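Local atomic coordinates of N-alpha-acetyltransferase 30 (Saccharomyces cerevisiae, PDB entry 6YGA), a protein that catalyses acetyl transfer from acetyl-CoA to the N-terminal methionine of target proteins, as the catalytic subunit of the heterotrimeric NatC complex. Residues A[95-98]-A[99-103]; A[127-130]-A[131-135]. All blocks are in the same frame, centred on the assembly; numbering follows the deposited sequence.

Interaction 1: residues A[95-98]-A[99-103]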
loop_
_atom_site.group_PDB
_atom_site.type_symbol
_atom_site.label_atom_id
_atom_site.label_comp_id
_atom_site.label_asym_id
_atom_site.label_seq_id
_atom_site.Cartn_x
_atom_site.Cartn_y
_atom_site.Cartn_z
ATOM N N ILE A 95 8.950 27.677 -15.627
ATOM C CA ILE A 95 10.156 27.022 -16.125
ATOM C C ILE A 95 10.000 25.507 -16.089
ATOM O O ILE A 95 10.374 24.810 -17.040
ATOM C CB ILE A 95 11.383 27.483 -15.322
ATOM C CG1 ILE A 95 11.510 29.004 -15.376
ATOM C CG2 ILE A 95 12.647 26.831 -15.857
ATOM C CD1 ILE A 95 12.654 29.537 -14.556
ATOM N N ALA A 96 9.451 24.973 -14.995
ATOM C CA ALA A 96 9.237 23.533 -14.901
ATOM C C ALA A 96 8.306 23.040 -16.002
ATOM O O ALA A 96 8.542 21.982 -16.597
ATOM C CB ALA A 96 8.679 23.175 -13.524
ATOM N N LYS A 97 7.252 23.801 -16.298
ATOM C CA LYS A 97 6.315 23.381 -17.333
ATOM C C LYS A 97 6.990 23.324 -18.697
ATOM O O LYS A 97 6.711 22.424 -19.497
ATOM C CB LYS A 97 5.113 24.323 -17.366
ATOM C CG LYS A 97 4.131 24.042 -18.492
ATOM C CD LYS A 97 2.878 24.889 -18.351
ATOM C CE LYS A 97 1.906 24.627 -19.486
ATOM N NZ LYS A 97 0.623 25.355 -19.288
ATOM N N LYS A 98 7.892 24.267 -18.977
ATOM C CA LYS A 98 8.572 24.268 -20.267
ATOM C C LYS A 98 9.554 23.106 -20.375
ATOM O O LYS A 98 9.728 22.533 -21.456
ATOM C CB LYS A 98 9.284 25.602 -20.484
ATOM C CG LYS A 98 9.569 25.902 -21.942
ATOM C CD LYS A 98 8.278 25.941 -22.742
ATOM C CE LYS A 98 8.547 26.149 -24.221
ATOM N NZ LYS A 98 7.285 26.367 -24.978
ATOM N N LEU A 99 10.203 22.744 -19.266
ATOM C CA LEU A 99 11.112 21.603 -19.282
ATOM C C LEU A 99 10.359 20.300 -19.519
ATOM O O LEU A 99 10.838 19.423 -20.246
ATOM C CB LEU A 99 11.901 21.540 -17.975
ATOM C CG LEU A 99 13.088 22.496 -17.835
ATOM C CD1 LEU A 99 13.532 22.591 -16.385
ATOM C CD2 LEU A 99 14.239 22.034 -18.711
ATOM N N VAL A 100 9.181 20.151 -18.910
ATOM C CA VAL A 100 8.375 18.960 -19.153
ATOM C C VAL A 100 7.928 18.915 -20.607
ATOM O O VAL A 100 7.973 17.862 -21.253
ATOM C CB VAL A 100 7.176 18.916 -18.186
ATOM C CG1 VAL A 100 6.282 17.731 -18.502
ATOM C CG2 VAL A 100 7.653 18.838 -16.747
ATOM N N GLU A 101 7.519 20.063 -21.153
ATOM C CA GLU A 101 7.029 20.097 -22.528
ATOM C C GLU A 101 8.126 19.738 -23.522
ATOM O O GLU A 101 7.879 19.009 -24.489
ATOM C CB GLU A 101 6.449 21.476 -22.847
ATOM C CG GLU A 101 5.096 21.746 -22.204
ATOM C CD GLU A 101 4.558 23.130 -22.525
ATOM O OE1 GLU A 101 5.366 24.022 -22.860
ATOM O OE2 GLU A 101 3.327 23.327 -22.445
ATOM N N ILE A 102 9.344 20.242 -23.307
ATOM C CA ILE A 102 10.414 19.952 -24.257
ATOM C C ILE A 102 10.879 18.506 -24.120
ATOM O O ILE A 102 11.300 17.890 -25.106
ATOM C CB ILE A 102 11.572 20.954 -24.087
ATOM C CG1 ILE A 102 12.596 20.789 -25.211
ATOM C CG2 ILE A 102 12.247 20.792 -22.736
ATOM C CD1 ILE A 102 13.676 21.838 -25.202
ATOM N N ALA A 103 10.788 17.930 -22.917
ATOM C CA ALA A 103 11.173 16.534 -22.733
ATOM C C ALA A 103 10.143 15.592 -23.346
ATOM O O ALA A 103 10.505 14.620 -24.018
ATOM C CB ALA A 103 11.362 16.232 -21.248
#
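The carbonyl oxygens of Ile95, Ala96, Lys97 and Lys98 accept from the amides of Leu99, Val100, Glu101 and Ile102, four successive i to i+4 bonds, each N to O distance 3.0 Å, that hold two turns of alpha-helix. The charged side of the helix is carried by Glu101, met by the lysines three and four residues before it, Lys98 and Lys97. Its CG packs on the carbonyl oxygen of Lys97, with CG to O at 3.2 Å, and the carboxylate presents one oxygen to each lysine. Lys98 bends at chi2 (59°), which carries its chain back across Glu101. Its CD comes to 3.5 Å from Glu101 OE1, and its NZ makes a long salt bridge of 3.7 Å to the same oxygen. Lys97 stays fully extended and meets the other oxygen with a methylene instead: CE is 3.5 Å from Glu101 OE2, while NZ stands 4.6 Å from OE2, near enough for attraction between opposite charges but not in contact. Round the helix, Leu99 lays CG and CD1 over the carbonyl oxygen of Ile95, and its CD1 meets Ile95 CG2 at 4.4 Å, a loose apolar touch. Val100 rests CG2 on the oxygen of Ala96, 3.3 Å away. The helix, 95-109, is the crossover of a beta-alpha-beta unit between the parallel strands 76-86 and 114-120 of the GNAT fold. Ile95 and Leu99 both pack on Tyr5 of strand 3-7, and on strand 61-72 Ile95 meets Ile62 and Leu99 meets Ile65. Val100 faces Tyr130 of helix 124-131, and Glu101 also packs against Phe578 of the N-alpha-acetyltransferase 35 chain.

Interaction 2: residues A[127-130]-A[131-135]. With EDO (1,2-ethanediol), chain K.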
loop_
_atom_site.group_PDB
_atom_site.type_symbol
_atom_site.label_atom_id
_atom_site.label_comp_id
_atom_site.label_asym_id
_atom_site.label_seq_id
_atom_site.Cartn_x
_atom_site.Cartn_y
_atom_site.Cartn_z
ATOM N N LEU A 127 0.732 17.863 -9.448
ATOM C CA LEU A 127 -0.482 17.296 -10.030
ATOM C C LEU A 127 -1.138 18.274 -10.993
ATOM O O LEU A 127 -1.596 17.881 -12.072
ATOM C CB LEU A 127 -1.465 16.898 -8.928
ATOM C CG LEU A 127 -1.103 15.684 -8.068
ATOM C CD1 LEU A 127 -2.130 15.465 -6.962
ATOM C CD2 LEU A 127 -0.986 14.449 -8.941
ATOM N N ASN A 128 -1.194 19.554 -10.619
ATOM C CA ASN A 128 -1.810 20.548 -11.491
ATOM C C ASN A 128 -1.018 20.712 -12.783
ATOM O O ASN A 128 -1.601 20.876 -13.862
ATOM C CB ASN A 128 -1.935 21.879 -10.750
ATOM C CG ASN A 128 -2.712 22.915 -11.536
ATOM O OD1 ASN A 128 -3.934 23.017 -11.415
ATOM N ND2 ASN A 128 -2.004 23.701 -12.339
ATOM N N LEU A 129 0.312 20.654 -12.699
ATOM C CA LEU A 129 1.142 20.816 -13.889
ATOM C C LEU A 129 0.965 19.647 -14.853
ATOM O O LEU A 129 0.791 19.845 -16.062
ATOM C CB LEU A 129 2.607 20.978 -13.473
ATOM C CG LEU A 129 3.752 20.796 -14.473
ATOM C CD1 LEU A 129 3.522 21.563 -15.763
ATOM C CD2 LEU A 129 5.051 21.245 -13.822
ATOM N N TYR A 130 0.996 18.419 -14.335
ATOM C CA TYR A 130 0.948 17.240 -15.195
ATOM C C TYR A 130 -0.463 16.964 -15.705
ATOM O O TYR A 130 -0.657 16.694 -16.895
ATOM C CB TYR A 130 1.504 16.031 -14.443
ATOM C CG TYR A 130 2.998 16.107 -14.243
ATOM C CD1 TYR A 130 3.840 16.381 -15.314
ATOM C CD2 TYR A 130 3.566 15.930 -12.989
ATOM C CE1 TYR A 130 5.204 16.458 -15.147
ATOM C CE2 TYR A 130 4.935 16.010 -12.808
ATOM C CZ TYR A 130 5.748 16.274 -13.894
ATOM O OH TYR A 130 7.112 16.355 -13.732
ATOM N N GLU A 131 -1.463 17.025 -14.823
ATOM C CA GLU A 131 -2.826 16.743 -15.259
ATOM C C GLU A 131 -3.327 17.794 -16.242
ATOM O O GLU A 131 -4.174 17.494 -17.092
ATOM C CB GLU A 131 -3.753 16.637 -14.049
ATOM C CG GLU A 131 -3.444 15.438 -13.161
ATOM C CD GLU A 131 -4.033 15.560 -11.771
ATOM O OE1 GLU A 131 -4.792 16.520 -11.519
ATOM O OE2 GLU A 131 -3.729 14.693 -10.925
ATOM N N GLY A 132 -2.808 19.020 -16.156
ATOM C CA GLY A 132 -3.135 20.034 -17.143
ATOM C C GLY A 132 -2.625 19.723 -18.536
ATOM O O GLY A 132 -3.108 20.317 -19.505
HETATM N N MSE A 133 -1.668 18.807 -18.659
HETATM C CA MSE A 133 -1.102 18.447 -19.958
HETATM C C MSE A 133 -1.777 17.205 -20.527
HETATM O O MSE A 133 -1.508 16.803 -21.660
HETATM C CB MSE A 133 0.405 18.216 -19.850
HETATM C CG MSE A 133 1.171 19.399 -19.304
HETATM SE SE MSE A 133 3.079 19.036 -19.209
HETATM C CE MSE A 133 3.418 18.673 -21.088
ATOM N N GLY A 134 -2.653 16.597 -19.731
ATOM C CA GLY A 134 -3.406 15.434 -20.151
ATOM C C GLY A 134 -3.135 14.189 -19.344
ATOM O O GLY A 134 -3.793 13.168 -19.576
ATOM N N PHE A 135 -2.177 14.235 -18.420
ATOM C CA PHE A 135 -1.923 13.102 -17.546
ATOM C C PHE A 135 -3.166 12.774 -16.731
ATOM O O PHE A 135 -3.924 13.666 -16.334
ATOM C CB PHE A 135 -0.758 13.407 -16.602
ATOM C CG PHE A 135 0.604 13.252 -17.223
ATOM C CD1 PHE A 135 1.183 14.295 -17.932
ATOM C CD2 PHE A 135 1.317 12.073 -17.073
ATOM C CE1 PHE A 135 2.442 14.158 -18.493
ATOM C CE2 PHE A 135 2.579 11.928 -17.633
ATOM C CZ PHE A 135 3.142 12.972 -18.342
HETATM C C1 EDO K . 7.771 13.738 -11.214
HETATM O O1 EDO K . 7.652 15.048 -10.645
HETATM C C2 EDO K . 9.226 13.485 -11.585
HETATM O O2 EDO K . 10.021 13.549 -10.398
#
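Tyr130 and Phe135 lie side by side where helix 124-131 ends, the edge of the tyrosine turned to the face of the phenylalanine in a T-shaped pair with centroids 5.4 Å apart and planes at 63°. Along Tyr130, CB packs on Phe135 CD1 at 3.9 Å; in the ring, CD1 meets Phe135 CE1, and CE2 lies near O1 of a 1,2-ethanediol, probably from the crystallisation liquor. The tip, OH, makes a weak hydrogen bond of 3.4 Å to that O1. Leu117, Leu154, Ile81 and Leu84 of the sheet also pack on this side chain. Tyr130 O accepts from Met133 N at 2.9 Å and Phe135 N at 3.3 Å, which arrive from opposite faces of the carbonyl plane, and Phe135 CD1 also touches it at the ring edge. Gly134, with positive phi (118°), turns the chain out of the helix in a Schellman motif. Glu131 lies alongside Leu127, its OE2 3.4 Å from Leu127 CD2; the carboxylate forms salt bridges through OE2 to Arg137 and through OE1 to Lys461 of the N-alpha-acetyltransferase 35 chain. Two cations around a buried carboxylate would probably favour its ionised form, while the doubly used carbonyl of Tyr130 takes up the amides of Met133 and Phe135 on the way from the helix to strand 136-141.

Interaction 1 lies on helix 95-109; interaction 2 closes helix 124-131 and takes in the loop after it, and their centres are about 12 Å apart. Val100 of 95-103 makes two of the touches between them: its CG1 meets Met133 SE, the selenium of selenomethionine, at 3.5 Å and Tyr130 CE1 at 3.7 Å. Beside it, Lys97 CB lies 3.6 Å from Leu129 CD1, and Glu101 CG 3.7 Å from Met133 CE. Phe578 of the N-alpha-acetyltransferase 35 chain packs on both Glu101 and Met133, consistent with a shared surface for that subunit. No acetyl-CoA is bound in this apo complex, and the ethanediol at Tyr130 is probably a crystallisation additive.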